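Local coordinates for protein carboxypeptidase D (Drosophila melanogaster, PDB 3MN8) that releases C-terminal arginine or lysine from peptides and proteins as a zinc metallocarboxypeptidase, of which this chain comprises the first carboxypeptidase domain with its transthyretin-like domain, at residues 193-196 and 197-200; 119-122 and 123-127. All coordinates share one frame; numbering follows the deposited sequence.

How the interactions relate
From the N terminus, interaction 2 comes first: residues 119-127 link helix 106-121, which begins just after the zinc ligands His-101 and Glu-104, to helix 126-134. Interaction 1, at residues 193-200, follows later and starts helix 196-205, after which the chain enters strand 212-217 with the third zinc ligand, His-217. Each contact joins consecutive residues and so closes no more than about one turn; the two lie in series, with neither nesting nor crossing. Both belong to the peptidase domain, but on opposite sides of the chain's centre. Their centres are about 36 Å apart and their nearest atoms about 22 Å, so they do not touch.

Interaction 1 of 2, residues 193-196 and 197-200; sequences SRQP and ETAA
Gln-195 and Ala-199 open helix 196-205: Gln-195 occupies the N-cap position, and its carbonyl O accepts a nearly straight hydrogen bond from Ala-199 N at 2.9 Å (166°). Ala-200 N repeats the bond one residue on, to Pro-196 O. Pro-196 is the first residue of the helix, where a proline fits well because an amide N-H in the first turn has no carbonyl of a preceding turn to bond. The side chains of Pro-196 and Glu-197 lie alongside one another. Glu-197 has CG beside its backbone N (chi1 -65°) and bends at chi2 (88°), which folds the carboxylate back toward the helix start. There Glu-197 OE2 lies 3.5 Å from Pro-196 CD and also approaches Gln-195 CB. The same OE2 accepts from Asn-167 ND2, which in addition bonds Gln-195 OE1, so one amide nitrogen bridges the two side-chain ends; the negative charge in this first turn probably also suits the helix dipole. On another side of the turn, Thr-198 sets OG1 beside its own N, 3.5 Å from Gln-195 CB. Asp-176 OD2 is bonded to this hydroxyl and to Gln-195 N, so an acid from a different part of the chain joins the cap residue to the third residue of the helix. Arg-194 packs against the turn through its stem, with CB 3.9 Å from Thr-198 CB, while the rest of its side chain runs on past Asp-176 and Pro-178. The helix start, with the Thr-198 side chain about 10 Å from that of the zinc ligand His-101, rests through Glu-197 and Ala-200 on Leu-75 of strand 74-80, next to the outermost strand 61-68 of the eight-stranded sheet.

Interaction 2 of 2, residues 119-122 and 123-127; sequences LGNH and ERISD
Asn-121 O draws in both Ile-125 N, at 2.7 Å and almost straight (170°), and Arg-124 N, at 2.8 Å from above the carbonyl plane. A side-chain hydrogen bond, from His-122 ND1 to Leu-119 O at 2.8 Å, ties the imidazole to the last turn of helix 106-121. The ring gets there because CG lies between the backbone N and the carbonyl carbon (chi1 89°). Asn-121 OD1 accepts from Asp-31 N, while its ND2 bonds Tyr-117 O. These bonds shape the short turn between two consecutive helices of the peptidase domain: the chain leaves helix 106-121, turns, and reaches Ile-125 as N-cap of helix 126-134, which carries the glycosylated Asn-133 at its far end.

Van der Waals contacts complete the turn. Glu-123 lays CG over one face of the His-122 ring, 3.6 Å from His-122 CE1. With an alanine at His-122, Leu-119 O is likely to lose this donor and Glu-123 CG the ring it rests on. Arg-124 CD lies beside both Asn-121 OD1 and Gly-120 O, the guanidinium and amide planes 53° apart, and Ile-125 CD1 lies 3.8 Å from Asn-121 OD1.

Interaction 1 of 2, residues 193-196 and 197-200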
loop_
_atom_site.group_PDB
_atom_site.type_symbol
_atom_site.label_atom_id
_atom_site.label_comp_id
_atom_site.label_asym_id
_atom_site.label_seq_id
_atom_site.Cartn_x
_atom_site.Cartn_y
_atom_site.Cartn_z
ATOM N N SER A 193 22.370 -4.721 2.925
ATOM C CA SER A 193 23.329 -3.693 3.304
ATOM C C SER A 193 22.872 -2.305 2.858
ATOM O O SER A 193 23.690 -1.430 2.590
ATOM C CB SER A 193 24.732 -3.992 2.795
ATOM O OG SER A 193 25.687 -3.247 3.546
ATOM N N ARG A 194 21.559 -2.115 2.770
ATOM C CA ARG A 194 20.996 -0.798 2.528
ATOM C C ARG A 194 20.832 -0.122 3.876
ATOM O O ARG A 194 21.492 -0.490 4.855
ATOM C CB ARG A 194 19.620 -0.926 1.891
ATOM C CG ARG A 194 19.468 -2.134 1.039
ATOM C CD ARG A 194 19.335 -1.733 -0.405
ATOM N NE ARG A 194 19.148 -2.886 -1.284
ATOM C CZ ARG A 194 19.290 -2.824 -2.601
ATOM N NH1 ARG A 194 19.612 -1.669 -3.167
ATOM N NH2 ARG A 194 19.119 -3.908 -3.347
ATOM N N GLN A 195 19.930 0.853 3.933
ATOM C CA GLN A 195 19.555 1.444 5.202
ATOM C C GLN A 195 18.673 0.470 5.982
ATOM O O GLN A 195 17.836 -0.236 5.411
ATOM C CB GLN A 195 18.848 2.781 5.007
ATOM C CG GLN A 195 19.667 3.794 4.225
ATOM C CD GLN A 195 21.019 4.102 4.856
ATOM O OE1 GLN A 195 21.105 4.486 6.022
ATOM N NE2 GLN A 195 22.081 3.960 4.072
ATOM N N PRO A 196 18.876 0.431 7.306
ATOM C CA PRO A 196 18.149 -0.437 8.231
ATOM C C PRO A 196 16.688 -0.425 7.843
ATOM O O PRO A 196 16.039 -1.456 7.751
ATOM C CB PRO A 196 18.303 0.286 9.572
ATOM C CG PRO A 196 19.552 1.038 9.457
ATOM C CD PRO A 196 19.698 1.425 8.012
ATOM N N GLU A 197 16.184 0.775 7.603
ATOM C CA GLU A 197 14.763 0.982 7.418
ATOM C C GLU A 197 14.323 0.315 6.134
ATOM O O GLU A 197 13.280 -0.321 6.083
ATOM C CB GLU A 197 14.449 2.486 7.394
ATOM C CG GLU A 197 14.722 3.224 8.717
ATOM C CD GLU A 197 16.154 3.738 8.832
ATOM O OE1 GLU A 197 16.485 4.341 9.888
ATOM O OE2 GLU A 197 16.933 3.546 7.863
ATOM N N THR A 198 15.141 0.461 5.103
ATOM C CA THR A 198 14.873 -0.152 3.816
ATOM C C THR A 198 14.857 -1.666 3.994
ATOM O O THR A 198 13.868 -2.333 3.684
ATOM C CB THR A 198 15.967 0.215 2.802
ATOM O OG1 THR A 198 16.274 1.621 2.881
ATOM C CG2 THR A 198 15.537 -0.167 1.390
ATOM N N ALA A 199 15.964 -2.204 4.502
ATOM C CA ALA A 199 16.103 -3.643 4.722
ATOM C C ALA A 199 14.892 -4.221 5.447
ATOM O O ALA A 199 14.359 -5.249 5.053
ATOM C CB ALA A 199 17.389 -3.947 5.509
ATOM N N ALA A 200 14.468 -3.558 6.517
ATOM C CA ALA A 200 13.325 -4.006 7.291
ATOM C C ALA A 200 12.103 -4.164 6.399
ATOM O O ALA A 200 11.414 -5.186 6.427
ATOM C CB ALA A 200 13.027 -3.011 8.414
#

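Interaction 2 of 2, residues 119-122 and 123-127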
loop_
_atom_site.group_PDB
_atom_site.type_symbol
_atom_site.label_atom_id
_atom_site.label_comp_id
_atom_site.label_asym_id
_atom_site.label_seq_id
_atom_site.Cartn_x
_atom_site.Cartn_y
_atom_site.Cartn_z
ATOM N N LEU A 119 -10.853 0.602 14.201
ATOM C CA LEU A 119 -11.110 -0.191 15.391
ATOM C C LEU A 119 -12.336 0.281 16.145
ATOM O O LEU A 119 -13.245 -0.508 16.397
ATOM C CB LEU A 119 -9.892 -0.205 16.307
ATOM C CG LEU A 119 -8.830 -1.199 15.848
ATOM C CD1 LEU A 119 -7.564 -1.071 16.701
ATOM C CD2 LEU A 119 -9.407 -2.618 15.881
ATOM N N GLY A 120 -12.364 1.565 16.488
ATOM C CA GLY A 120 -13.431 2.115 17.312
ATOM C C GLY A 120 -14.782 2.230 16.617
ATOM O O GLY A 120 -15.787 2.553 17.254
ATOM N N ASN A 121 -14.815 1.957 15.315
ATOM C CA ASN A 121 -16.061 2.045 14.573
ATOM C C ASN A 121 -16.527 0.766 13.885
ATOM O O ASN A 121 -17.710 0.636 13.566
ATOM C CB ASN A 121 -15.988 3.182 13.568
ATOM C CG ASN A 121 -16.099 4.529 14.230
ATOM O OD1 ASN A 121 -17.201 5.027 14.478
ATOM N ND2 ASN A 121 -14.955 5.133 14.530
ATOM N N HIS A 122 -15.606 -0.172 13.677
ATOM C CA HIS A 122 -15.884 -1.394 12.912
ATOM C C HIS A 122 -17.088 -2.220 13.404
ATOM O O HIS A 122 -17.749 -2.894 12.610
ATOM C CB HIS A 122 -14.634 -2.291 12.823
ATOM C CG HIS A 122 -14.499 -3.261 13.958
ATOM N ND1 HIS A 122 -13.810 -2.962 15.113
ATOM C CD2 HIS A 122 -14.969 -4.523 14.114
ATOM C CE1 HIS A 122 -13.861 -3.998 15.934
ATOM N NE2 HIS A 122 -14.558 -4.957 15.353
ATOM N N GLU A 123 -17.374 -2.189 14.699
ATOM C CA GLU A 123 -18.557 -2.894 15.187
ATOM C C GLU A 123 -19.834 -2.052 15.076
ATOM O O GLU A 123 -20.936 -2.598 15.070
ATOM C CB GLU A 123 -18.362 -3.390 16.623
ATOM C CG GLU A 123 -17.345 -4.518 16.752
ATOM C CD GLU A 123 -17.484 -5.295 18.055
ATOM O OE1 GLU A 123 -18.040 -4.746 19.031
ATOM O OE2 GLU A 123 -17.034 -6.462 18.101
ATOM N N ARG A 124 -19.678 -0.731 14.976
ATOM C CA ARG A 124 -20.822 0.179 14.930
ATOM C C ARG A 124 -21.259 0.466 13.508
ATOM O O ARG A 124 -22.455 0.557 13.223
ATOM C CB ARG A 124 -20.536 1.518 15.637
ATOM C CG ARG A 124 -19.108 1.737 16.146
ATOM C CD ARG A 124 -18.846 3.219 16.438
ATOM N NE ARG A 124 -20.000 3.898 17.029
ATOM C CZ ARG A 124 -20.088 4.274 18.307
ATOM N NH1 ARG A 124 -19.080 4.045 19.144
ATOM N NH2 ARG A 124 -21.181 4.887 18.754
ATOM N N ILE A 125 -20.285 0.630 12.622
ATOM C CA ILE A 125 -20.583 0.945 11.230
ATOM C C ILE A 125 -20.390 -0.258 10.293
ATOM O O ILE A 125 -19.269 -0.744 10.118
ATOM C CB ILE A 125 -19.753 2.144 10.726
ATOM C CG1 ILE A 125 -20.326 3.463 11.253
ATOM C CG2 ILE A 125 -19.733 2.161 9.205
ATOM C CD1 ILE A 125 -20.277 3.618 12.763
ATOM N N SER A 126 -21.491 -0.708 9.685
ATOM C CA SER A 126 -21.536 -1.921 8.851
ATOM C C SER A 126 -20.454 -1.990 7.760
ATOM O O SER A 126 -19.663 -2.928 7.732
ATOM C CB SER A 126 -22.931 -2.099 8.235
ATOM O OG SER A 126 -23.213 -3.464 7.986
ATOM N N ASP A 127 -20.430 -1.006 6.863
ATOM C CA ASP A 127 -19.377 -0.905 5.848
ATOM C C ASP A 127 -17.999 -1.288 6.395
ATOM O O ASP A 127 -17.347 -2.200 5.878
ATOM C CB ASP A 127 -19.311 0.520 5.279
ATOM C CG ASP A 127 -20.343 0.770 4.196
ATOM O OD1 ASP A 127 -20.610 -0.155 3.400
ATOM O OD2 ASP A 127 -20.874 1.900 4.129
#